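Local coordinates for protein choline dehydrogenase and related flavoproteins (Aspergillus oryzae, PDB 3Q9T) that acts as a formate oxidase of the glucose-methanol-choline oxidoreductase family, carrying its FAD in the 8-formyl form at the catalytic site, at residues Phe99-Gly104 with Cys200-Arg205; Ala133-Asp138 with Ile155-Ala160. All blocks are in the same frame, centred on the assembly; numbering follows the deposited sequence.

Contact 1. Residues Phe99-Gly104 with Cys200-Arg205; sequences FTWVPG and CDTIYR. With FAY ([(2R,3S,4R,5R)-5-(6-amino-9H-purin-9-yl)-3,4-dihydroxytetrahydrofuran-2-yl]methyl (2R,3S,4S)-5-(8-formyl-7-methyl-2,4-dioxo-3,4-dihydrobenzo[g]pteridin-10(2H)-yl)-2,3,4-trihydroxypentyl dihydrogen diphosphate), chain D.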
loop_
_atom_site.group_PDB
_atom_site.type_symbol
_atom_site.label_atom_id
_atom_site.label_comp_id
_atom_site.label_asym_id
_atom_site.label_seq_id
_atom_site.Cartn_x
_atom_site.Cartn_y
_atom_site.Cartn_z
ATOM N N PHE A 99 -13.567 -13.619 19.044
ATOM C CA PHE A 99 -14.370 -14.133 20.156
ATOM C C PHE A 99 -14.894 -13.133 21.174
ATOM O O PHE A 99 -15.938 -13.380 21.779
ATOM C CB PHE A 99 -13.611 -15.244 20.889
ATOM C CG PHE A 99 -13.015 -16.247 19.983
ATOM C CD1 PHE A 99 -13.825 -17.178 19.325
ATOM C CD2 PHE A 99 -11.649 -16.280 19.770
ATOM C CE1 PHE A 99 -13.271 -18.136 18.476
ATOM C CE2 PHE A 99 -11.091 -17.230 18.910
ATOM C CZ PHE A 99 -11.916 -18.152 18.258
ATOM N N THR A 100 -14.175 -12.033 21.382
ATOM C CA THR A 100 -14.546 -11.082 22.424
ATOM C C THR A 100 -16.003 -10.646 22.315
ATOM O O THR A 100 -16.524 -10.396 21.226
ATOM C CB THR A 100 -13.649 -9.846 22.465
ATOM O OG1 THR A 100 -12.285 -10.221 22.220
ATOM C CG2 THR A 100 -13.740 -9.199 23.843
ATOM N N TRP A 101 -16.659 -10.586 23.468
ATOM C CA TRP A 101 -18.082 -10.297 23.543
ATOM C C TRP A 101 -18.265 -9.155 24.508
ATOM O O TRP A 101 -18.157 -9.341 25.724
ATOM C CB TRP A 101 -18.830 -11.521 24.037
ATOM C CG TRP A 101 -20.321 -11.357 24.150
ATOM C CD1 TRP A 101 -21.014 -10.951 25.248
ATOM C CD2 TRP A 101 -21.303 -11.646 23.138
ATOM N NE1 TRP A 101 -22.365 -10.959 24.986
ATOM C CE2 TRP A 101 -22.569 -11.383 23.699
ATOM C CE3 TRP A 101 -21.230 -12.093 21.813
ATOM C CZ2 TRP A 101 -23.752 -11.547 22.985
ATOM C CZ3 TRP A 101 -22.403 -12.257 21.103
ATOM C CH2 TRP A 101 -23.652 -11.984 21.689
ATOM N N VAL A 102 -18.556 -7.981 23.952
ATOM C CA VAL A 102 -18.573 -6.746 24.707
ATOM C C VAL A 102 -19.495 -5.764 23.976
ATOM O O VAL A 102 -19.367 -5.577 22.779
ATOM C CB VAL A 102 -17.124 -6.203 24.875
ATOM C CG1 VAL A 102 -16.428 -6.104 23.511
ATOM C CG2 VAL A 102 -17.106 -4.868 25.605
ATOM N N PRO A 103 -20.472 -5.180 24.689
ATOM C CA PRO A 103 -21.491 -4.372 24.014
ATOM C C PRO A 103 -21.056 -2.959 23.649
ATOM O O PRO A 103 -21.318 -2.532 22.521
ATOM C CB PRO A 103 -22.616 -4.297 25.055
ATOM C CG PRO A 103 -21.894 -4.369 26.366
ATOM C CD PRO A 103 -20.769 -5.361 26.122
ATOM N N GLY A 104 -20.437 -2.239 24.586
ATOM C CA GLY A 104 -20.137 -0.839 24.380
ATOM C C GLY A 104 -20.773 0.094 25.403
ATOM O O GLY A 104 -21.449 -0.338 26.332
ATOM N N CYS A 200 -15.382 -11.550 28.340
ATOM C CA CYS A 200 -16.142 -12.726 27.942
ATOM C C CYS A 200 -15.933 -13.025 26.468
ATOM O O CYS A 200 -15.460 -12.185 25.719
ATOM C CB CYS A 200 -17.627 -12.544 28.229
ATOM S SG CYS A 200 -17.992 -12.426 29.979
ATOM N N ASP A 201 -16.315 -14.222 26.055
ATOM C CA ASP A 201 -15.974 -14.688 24.739
ATOM C C ASP A 201 -17.050 -15.576 24.161
ATOM O O ASP A 201 -17.774 -16.236 24.899
ATOM C CB ASP A 201 -14.674 -15.471 24.810
ATOM C CG ASP A 201 -13.479 -14.579 24.970
ATOM O OD1 ASP A 201 -12.954 -14.477 26.099
ATOM O OD2 ASP A 201 -13.076 -13.968 23.956
ATOM N N THR A 202 -17.130 -15.608 22.835
ATOM C CA THR A 202 -17.971 -16.592 22.150
ATOM C C THR A 202 -17.206 -17.913 22.049
ATOM O O THR A 202 -17.017 -18.481 20.956
ATOM C CB THR A 202 -18.453 -16.105 20.770
ATOM O OG1 THR A 202 -17.355 -15.529 20.041
ATOM C CG2 THR A 202 -19.580 -15.058 20.939
ATOM N N ILE A 203 -16.759 -18.375 23.216
ATOM C CA ILE A 203 -16.106 -19.674 23.375
ATOM C C ILE A 203 -16.710 -20.377 24.597
ATOM O O ILE A 203 -17.003 -19.736 25.610
ATOM C CB ILE A 203 -14.588 -19.510 23.578
ATOM C CG1 ILE A 203 -13.963 -18.807 22.352
ATOM C CG2 ILE A 203 -13.939 -20.864 23.830
ATOM C CD1 ILE A 203 -12.530 -18.352 22.535
ATOM N N TYR A 204 -16.925 -21.683 24.493
ATOM C CA TYR A 204 -17.394 -22.464 25.632
ATOM C C TYR A 204 -16.934 -23.898 25.489
ATOM O O TYR A 204 -17.058 -24.498 24.414
ATOM C CB TYR A 204 -18.914 -22.392 25.785
ATOM C CG TYR A 204 -19.445 -23.070 27.032
ATOM C CD1 TYR A 204 -18.964 -22.726 28.290
ATOM C CD2 TYR A 204 -20.442 -24.039 26.955
ATOM C CE1 TYR A 204 -19.442 -23.339 29.436
ATOM C CE2 TYR A 204 -20.932 -24.660 28.098
ATOM C CZ TYR A 204 -20.428 -24.302 29.332
ATOM O OH TYR A 204 -20.907 -24.897 30.470
ATOM N N ARG A 205 -16.396 -24.439 26.576
ATOM C CA ARG A 205 -15.740 -25.735 26.533
ATOM C C ARG A 205 -14.851 -25.815 25.310
ATOM O O ARG A 205 -14.929 -26.781 24.546
ATOM C CB ARG A 205 -16.780 -26.853 26.504
ATOM C CG ARG A 205 -17.490 -27.069 27.840
ATOM C CD ARG A 205 -18.639 -28.043 27.668
ATOM N NE ARG A 205 -18.626 -29.118 28.658
ATOM C CZ ARG A 205 -18.034 -30.299 28.488
ATOM N NH1 ARG A 205 -17.386 -30.575 27.359
ATOM N NH2 ARG A 205 -18.088 -31.210 29.453
HETATM P P FAY D . -22.187 -9.347 9.824
HETATM N N1 FAY D . -15.992 -8.535 16.763
HETATM C C2 FAY D . -16.014 -8.851 18.120
HETATM O O2 FAY D . -16.985 -8.552 18.805
HETATM N N3 FAY D . -15.221 -9.875 18.591
HETATM C C4 FAY D . -14.058 -10.168 17.923
HETATM O O4 FAY D . -13.059 -10.454 18.610
HETATM N N5 FAY D . -12.868 -10.143 15.855
HETATM C C6 FAY D . -11.888 -10.638 13.778
HETATM C C7 FAY D . -11.939 -10.713 12.397
HETATM C C8 FAY D . -13.071 -10.243 11.723
HETATM O O8 FAY D . -14.222 -10.299 9.684
HETATM C C9 FAY D . -14.185 -9.819 12.460
HETATM P PA FAY D . -20.837 -11.247 8.219
HETATM C "C1'" FAY D . -16.446 -8.625 13.909
HETATM C C10 FAY D . -14.977 -9.004 15.963
HETATM N N10 FAY D . -15.133 -9.046 14.574
HETATM N N1A FAY D . -23.172 -13.871 -2.138
HETATM O O1A FAY D . -19.555 -11.151 7.460
HETATM C C1B FAY D . -22.059 -13.709 2.992
HETATM O O1P FAY D . -23.427 -10.191 9.997
HETATM C "C2'" FAY D . -17.489 -9.767 13.917
HETATM O "O2'" FAY D . -16.838 -10.927 13.539
HETATM C C2A FAY D . -23.522 -14.793 -1.169
HETATM O O2A FAY D . -20.726 -11.997 9.511
HETATM C C2B FAY D . -20.699 -13.883 3.643
HETATM O O2B FAY D . -20.030 -15.062 3.234
HETATM O O2P FAY D . -22.544 -7.881 9.657
HETATM C "C3'" FAY D . -18.845 -9.670 13.143
HETATM O "O3'" FAY D . -19.269 -10.866 12.493
HETATM N N3A FAY D . -23.144 -14.603 0.151
HETATM C C3B FAY D . -21.075 -13.946 5.107
HETATM O O3B FAY D . -21.477 -15.260 5.410
HETATM O O3P FAY D . -21.414 -9.784 8.479
HETATM C "C4'" FAY D . -18.940 -8.556 12.130
HETATM O "O4'" FAY D . -18.511 -7.379 12.810
HETATM C C4A FAY D . -22.432 -13.500 0.493
HETATM C C4B FAY D . -22.306 -13.078 5.198
HETATM O O4B FAY D . -22.765 -12.873 3.873
HETATM C C4X FAY D . -13.941 -9.717 16.595
HETATM C "C5'" FAY D . -20.383 -8.425 11.587
HETATM O "O5'" FAY D . -21.080 -9.542 11.017
HETATM C C5A FAY D . -22.079 -12.555 -0.467
HETATM C C5B FAY D . -22.004 -11.761 5.886
HETATM O O5B FAY D . -21.917 -12.006 7.268
HETATM C C5X FAY D . -12.911 -10.011 14.484
HETATM C C6A FAY D . -22.446 -12.742 -1.798
HETATM N N6A FAY D . -22.022 -11.886 -2.738
HETATM N N7A FAY D . -21.389 -11.574 0.149
HETATM C C7M FAY D . -10.687 -11.127 11.661
HETATM C C8A FAY D . -21.302 -11.856 1.466
HETATM C C8M FAY D . -13.269 -10.683 10.324
HETATM C C9A FAY D . -14.106 -9.650 13.840
HETATM N N9A FAY D . -21.935 -13.043 1.689
HETATM O O HOH W 1 -11.176 -12.330 23.953
HETATM O O HOH W 2 -16.196 -8.952 27.459
#

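Contact 2. Residues Ala133-Asp138 with Ile155-Ala160; sequences ATYHDD and IPISHA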
loop_
_atom_site.group_PDB
_atom_site.type_symbol
_atom_site.label_atom_id
_atom_site.label_comp_id
_atom_site.label_asym_id
_atom_site.label_seq_id
_atom_site.Cartn_x
_atom_site.Cartn_y
_atom_site.Cartn_z
ATOM N N ALA A 133 -27.250 -14.870 23.668
ATOM C CA ALA A 133 -26.262 -15.587 24.458
ATOM C C ALA A 133 -26.878 -16.389 25.603
ATOM O O ALA A 133 -27.865 -15.966 26.216
ATOM C CB ALA A 133 -25.225 -14.588 25.025
ATOM N N THR A 134 -26.273 -17.542 25.883
ATOM C CA THR A 134 -26.439 -18.193 27.167
ATOM C C THR A 134 -25.111 -18.129 27.909
ATOM O O THR A 134 -24.132 -18.770 27.505
ATOM C CB THR A 134 -26.873 -19.653 27.038
ATOM O OG1 THR A 134 -28.188 -19.716 26.464
ATOM C CG2 THR A 134 -26.904 -20.313 28.415
ATOM N N TYR A 135 -25.079 -17.340 28.980
ATOM C CA TYR A 135 -23.891 -17.187 29.835
ATOM C C TYR A 135 -23.592 -18.413 30.698
ATOM O O TYR A 135 -24.501 -18.977 31.331
ATOM C CB TYR A 135 -24.102 -15.977 30.758
ATOM C CG TYR A 135 -22.988 -15.662 31.735
ATOM C CD1 TYR A 135 -21.842 -14.978 31.320
ATOM C CD2 TYR A 135 -23.102 -15.999 33.088
ATOM C CE1 TYR A 135 -20.816 -14.658 32.223
ATOM C CE2 TYR A 135 -22.080 -15.685 34.006
ATOM C CZ TYR A 135 -20.941 -15.009 33.564
ATOM O OH TYR A 135 -19.927 -14.687 34.448
ATOM N N HIS A 136 -22.314 -18.794 30.743
ATOM C CA HIS A 136 -21.800 -19.785 31.699
ATOM C C HIS A 136 -20.652 -19.235 32.562
ATOM O O HIS A 136 -19.860 -18.412 32.103
ATOM C CB HIS A 136 -21.280 -21.022 30.981
ATOM C CG HIS A 136 -22.260 -21.635 30.039
ATOM N ND1 HIS A 136 -23.055 -22.703 30.387
ATOM C CD2 HIS A 136 -22.562 -21.345 28.750
ATOM C CE1 HIS A 136 -23.813 -23.040 29.359
ATOM N NE2 HIS A 136 -23.534 -22.231 28.353
ATOM N N ASP A 137 -20.563 -19.719 33.801
ATOM C CA ASP A 137 -19.427 -19.459 34.691
ATOM C C ASP A 137 -19.170 -20.749 35.465
ATOM O O ASP A 137 -19.376 -20.799 36.674
ATOM C CB ASP A 137 -19.748 -18.287 35.633
ATOM C CG ASP A 137 -18.572 -17.886 36.548
ATOM O OD1 ASP A 137 -17.485 -18.510 36.517
ATOM O OD2 ASP A 137 -18.760 -16.926 37.329
ATOM N N ASP A 138 -18.762 -21.804 34.758
ATOM C CA ASP A 138 -18.501 -23.105 35.392
ATOM C C ASP A 138 -17.547 -23.027 36.593
ATOM O O ASP A 138 -17.867 -23.529 37.661
ATOM C CB ASP A 138 -17.968 -24.147 34.387
ATOM C CG ASP A 138 -18.987 -24.516 33.307
ATOM O OD1 ASP A 138 -20.159 -24.132 33.435
ATOM O OD2 ASP A 138 -18.610 -25.198 32.321
ATOM N N ILE A 155 -26.068 -19.000 21.516
ATOM C CA ILE A 155 -24.629 -18.743 21.460
ATOM C C ILE A 155 -23.984 -18.781 22.836
ATOM O O ILE A 155 -24.073 -17.807 23.589
ATOM C CB ILE A 155 -24.326 -17.395 20.792
ATOM C CG1 ILE A 155 -24.753 -17.456 19.326
ATOM C CG2 ILE A 155 -22.838 -17.060 20.897
ATOM C CD1 ILE A 155 -25.564 -16.321 18.957
ATOM N N PRO A 156 -23.337 -19.915 23.168
ATOM C CA PRO A 156 -22.715 -20.069 24.484
ATOM C C PRO A 156 -21.554 -19.088 24.666
ATOM O O PRO A 156 -20.676 -18.990 23.808
ATOM C CB PRO A 156 -22.209 -21.516 24.465
ATOM C CG PRO A 156 -22.990 -22.184 23.338
ATOM C CD PRO A 156 -23.155 -21.117 22.335
ATOM N N ILE A 157 -21.586 -18.345 25.766
ATOM C CA ILE A 157 -20.548 -17.377 26.083
ATOM C C ILE A 157 -20.092 -17.579 27.513
ATOM O O ILE A 157 -20.859 -18.027 28.386
ATOM C CB ILE A 157 -21.062 -15.923 25.999
ATOM C CG1 ILE A 157 -21.981 -15.622 27.191
ATOM C CG2 ILE A 157 -21.740 -15.663 24.660
ATOM C CD1 ILE A 157 -22.191 -14.151 27.457
ATOM N N SER A 158 -18.847 -17.205 27.762
ATOM C CA SER A 158 -18.266 -17.334 29.087
ATOM C C SER A 158 -17.115 -16.358 29.199
ATOM O O SER A 158 -16.531 -15.972 28.184
ATOM C CB SER A 158 -17.749 -18.765 29.284
ATOM O OG SER A 158 -17.029 -18.883 30.493
ATOM N N HIS A 159 -16.798 -15.940 30.418
ATOM C CA HIS A 159 -15.515 -15.306 30.653
ATOM C C HIS A 159 -14.486 -16.249 30.070
ATOM O O HIS A 159 -14.714 -17.462 30.035
ATOM C CB HIS A 159 -15.267 -15.126 32.141
ATOM C CG HIS A 159 -16.021 -13.982 32.732
ATOM N ND1 HIS A 159 -17.324 -14.092 33.162
ATOM C CD2 HIS A 159 -15.664 -12.692 32.928
ATOM C CE1 HIS A 159 -17.732 -12.921 33.620
ATOM N NE2 HIS A 159 -16.742 -12.055 33.488
ATOM N N ALA A 160 -13.380 -15.697 29.576
ATOM C CA ALA A 160 -12.324 -16.527 29.007
ATOM C C ALA A 160 -12.054 -17.704 29.940
ATOM O O ALA A 160 -11.972 -17.531 31.162
ATOM C CB ALA A 160 -11.049 -15.707 28.796
HETATM O O HOH W 3 -17.871 -16.632 32.980
HETATM O O HOH W 4 -17.760 -21.180 32.078
#

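Contact 1. Residues Phe99-Gly104 with Cys200-Arg205
Ile203 lies across one face of the Phe99 ring. Its CD1 sits 3.6 Å from the centroid of the Phe99 ring and 22° off the normal, a CH-pi contact displaced toward the CB end of the ring, while CG1 follows over CD1 of the phenyl group. The phenyl CG is set anti to its own carbonyl carbon (chi1 -47°), which turns the ring to Ile203. Thr202, at the centre of an inverse gamma turn that interrupts strand 195-204, donates from N to Phe99 O at 2.7 Å. Thr202 OG1, which accepts from NE2 of Gln555, a residue of the FAD site, lies 3.1 Å from Phe99 O.

One residue on from Thr100, Trp101 swings its indole away from the backbone pairing, and Thr202 meets it at about a right angle, CG2 touching CE3 of the Trp101 benzo ring at 3.5 Å. Trp101 N donates to Cys200 O at 3.0 Å. Between these residues Thr100 and Asp201 form an antiparallel non-hydrogen-bonded pair; a water lies 2.9 Å from Thr100 OG1 and close to Asp201 OD2. A second water joins Trp101 O to Cys200 N.

Thr100 carries the pairing to the flavin. FAY N3 donates to Thr100 O at 3.0 Å, and Gln555 NE2 reaches the same oxygen, so the carbonyl that reads the pyrimidine edge of the cofactor has two donors.

Around this buried junction, strand 155-159 flanks strand 195-204 and places Ile157 against Trp101. Gln555 and Asn556 of helix 555-572 also touch that indole, and Leu353 of strand 353-358 packs on Thr100.

Contact 2. Residues Ala133-Asp138 with Ile155-Ala160
Ile157 packs against both Ala133 and Tyr135, which share its face of a parallel strand pair. Its CG2 lies 3.7 Å from Ala133 CB, whereas CD1 comes in the plane of the Tyr135 ring, at its edge, 4.0 Å from CD1 of the tyrosine. This split reach follows from the Ile157 CG1 branch standing between backbone N and carbonyl carbon (chi1 73°).

The Tyr135 side chain, extended with CG opposite the backbone N (chi1 179°), runs on to His159. The two rings meet rim to rim with planes at 80°, and Tyr135 OH lies 3.0 Å from His159 ND1. A water close to this pair donates to His136 O, accepts from His159 N and stands 2.6 Å from His159 ND1, knitting the ends of the strands together. On the face of Thr134, His136 lies alongside Pro156.

Backbone bonds set this register: Thr134 N to Ile155 O, Ile157 N to Thr134 O at 3.1 Å, and His136 N to Ile157 O at 2.9 Å. Ser158 OG turns back to donate to His159 O at 2.8 Å and accepts a hydrogen bond from a water that in turn accepts from Asp138 N.

Further out, Tyr142 stacks on His159, and its amide binds Asp137 OD2. Thr134 OG1 is held by Gly153 O. The pair is an outlying part of a mixed sheet, in which strand 155-159 lies between strand 133-136 and the antiparallel strand 195-204, with Trp101 of strand 100-101 packed against Ala133 and Ile157.

Contacts 1 and 2 lie about 8 Å apart, centre to centre, in one mixed sheet, on the same side of the chain's centre. Strand 195-204 connects them: it pairs antiparallel with strand 100-101 in contact 1 and with strand 155-159 of contact 2, where Asp201 N and Ser158 O are 2.8 Å apart, probably hydrogen-bonded. Along the chain, both segments of contact 2 fall between those of contact 1, so the chain passes the flavin at 99-104, forms the strand pair of contact 2, and returns with 200-205 to pair beside 99-104. Stacking of Tyr204 on His136 adds a side-chain link. Contact 1 thus touches the cofactor directly, while contact 2 extends the same sheet away from it.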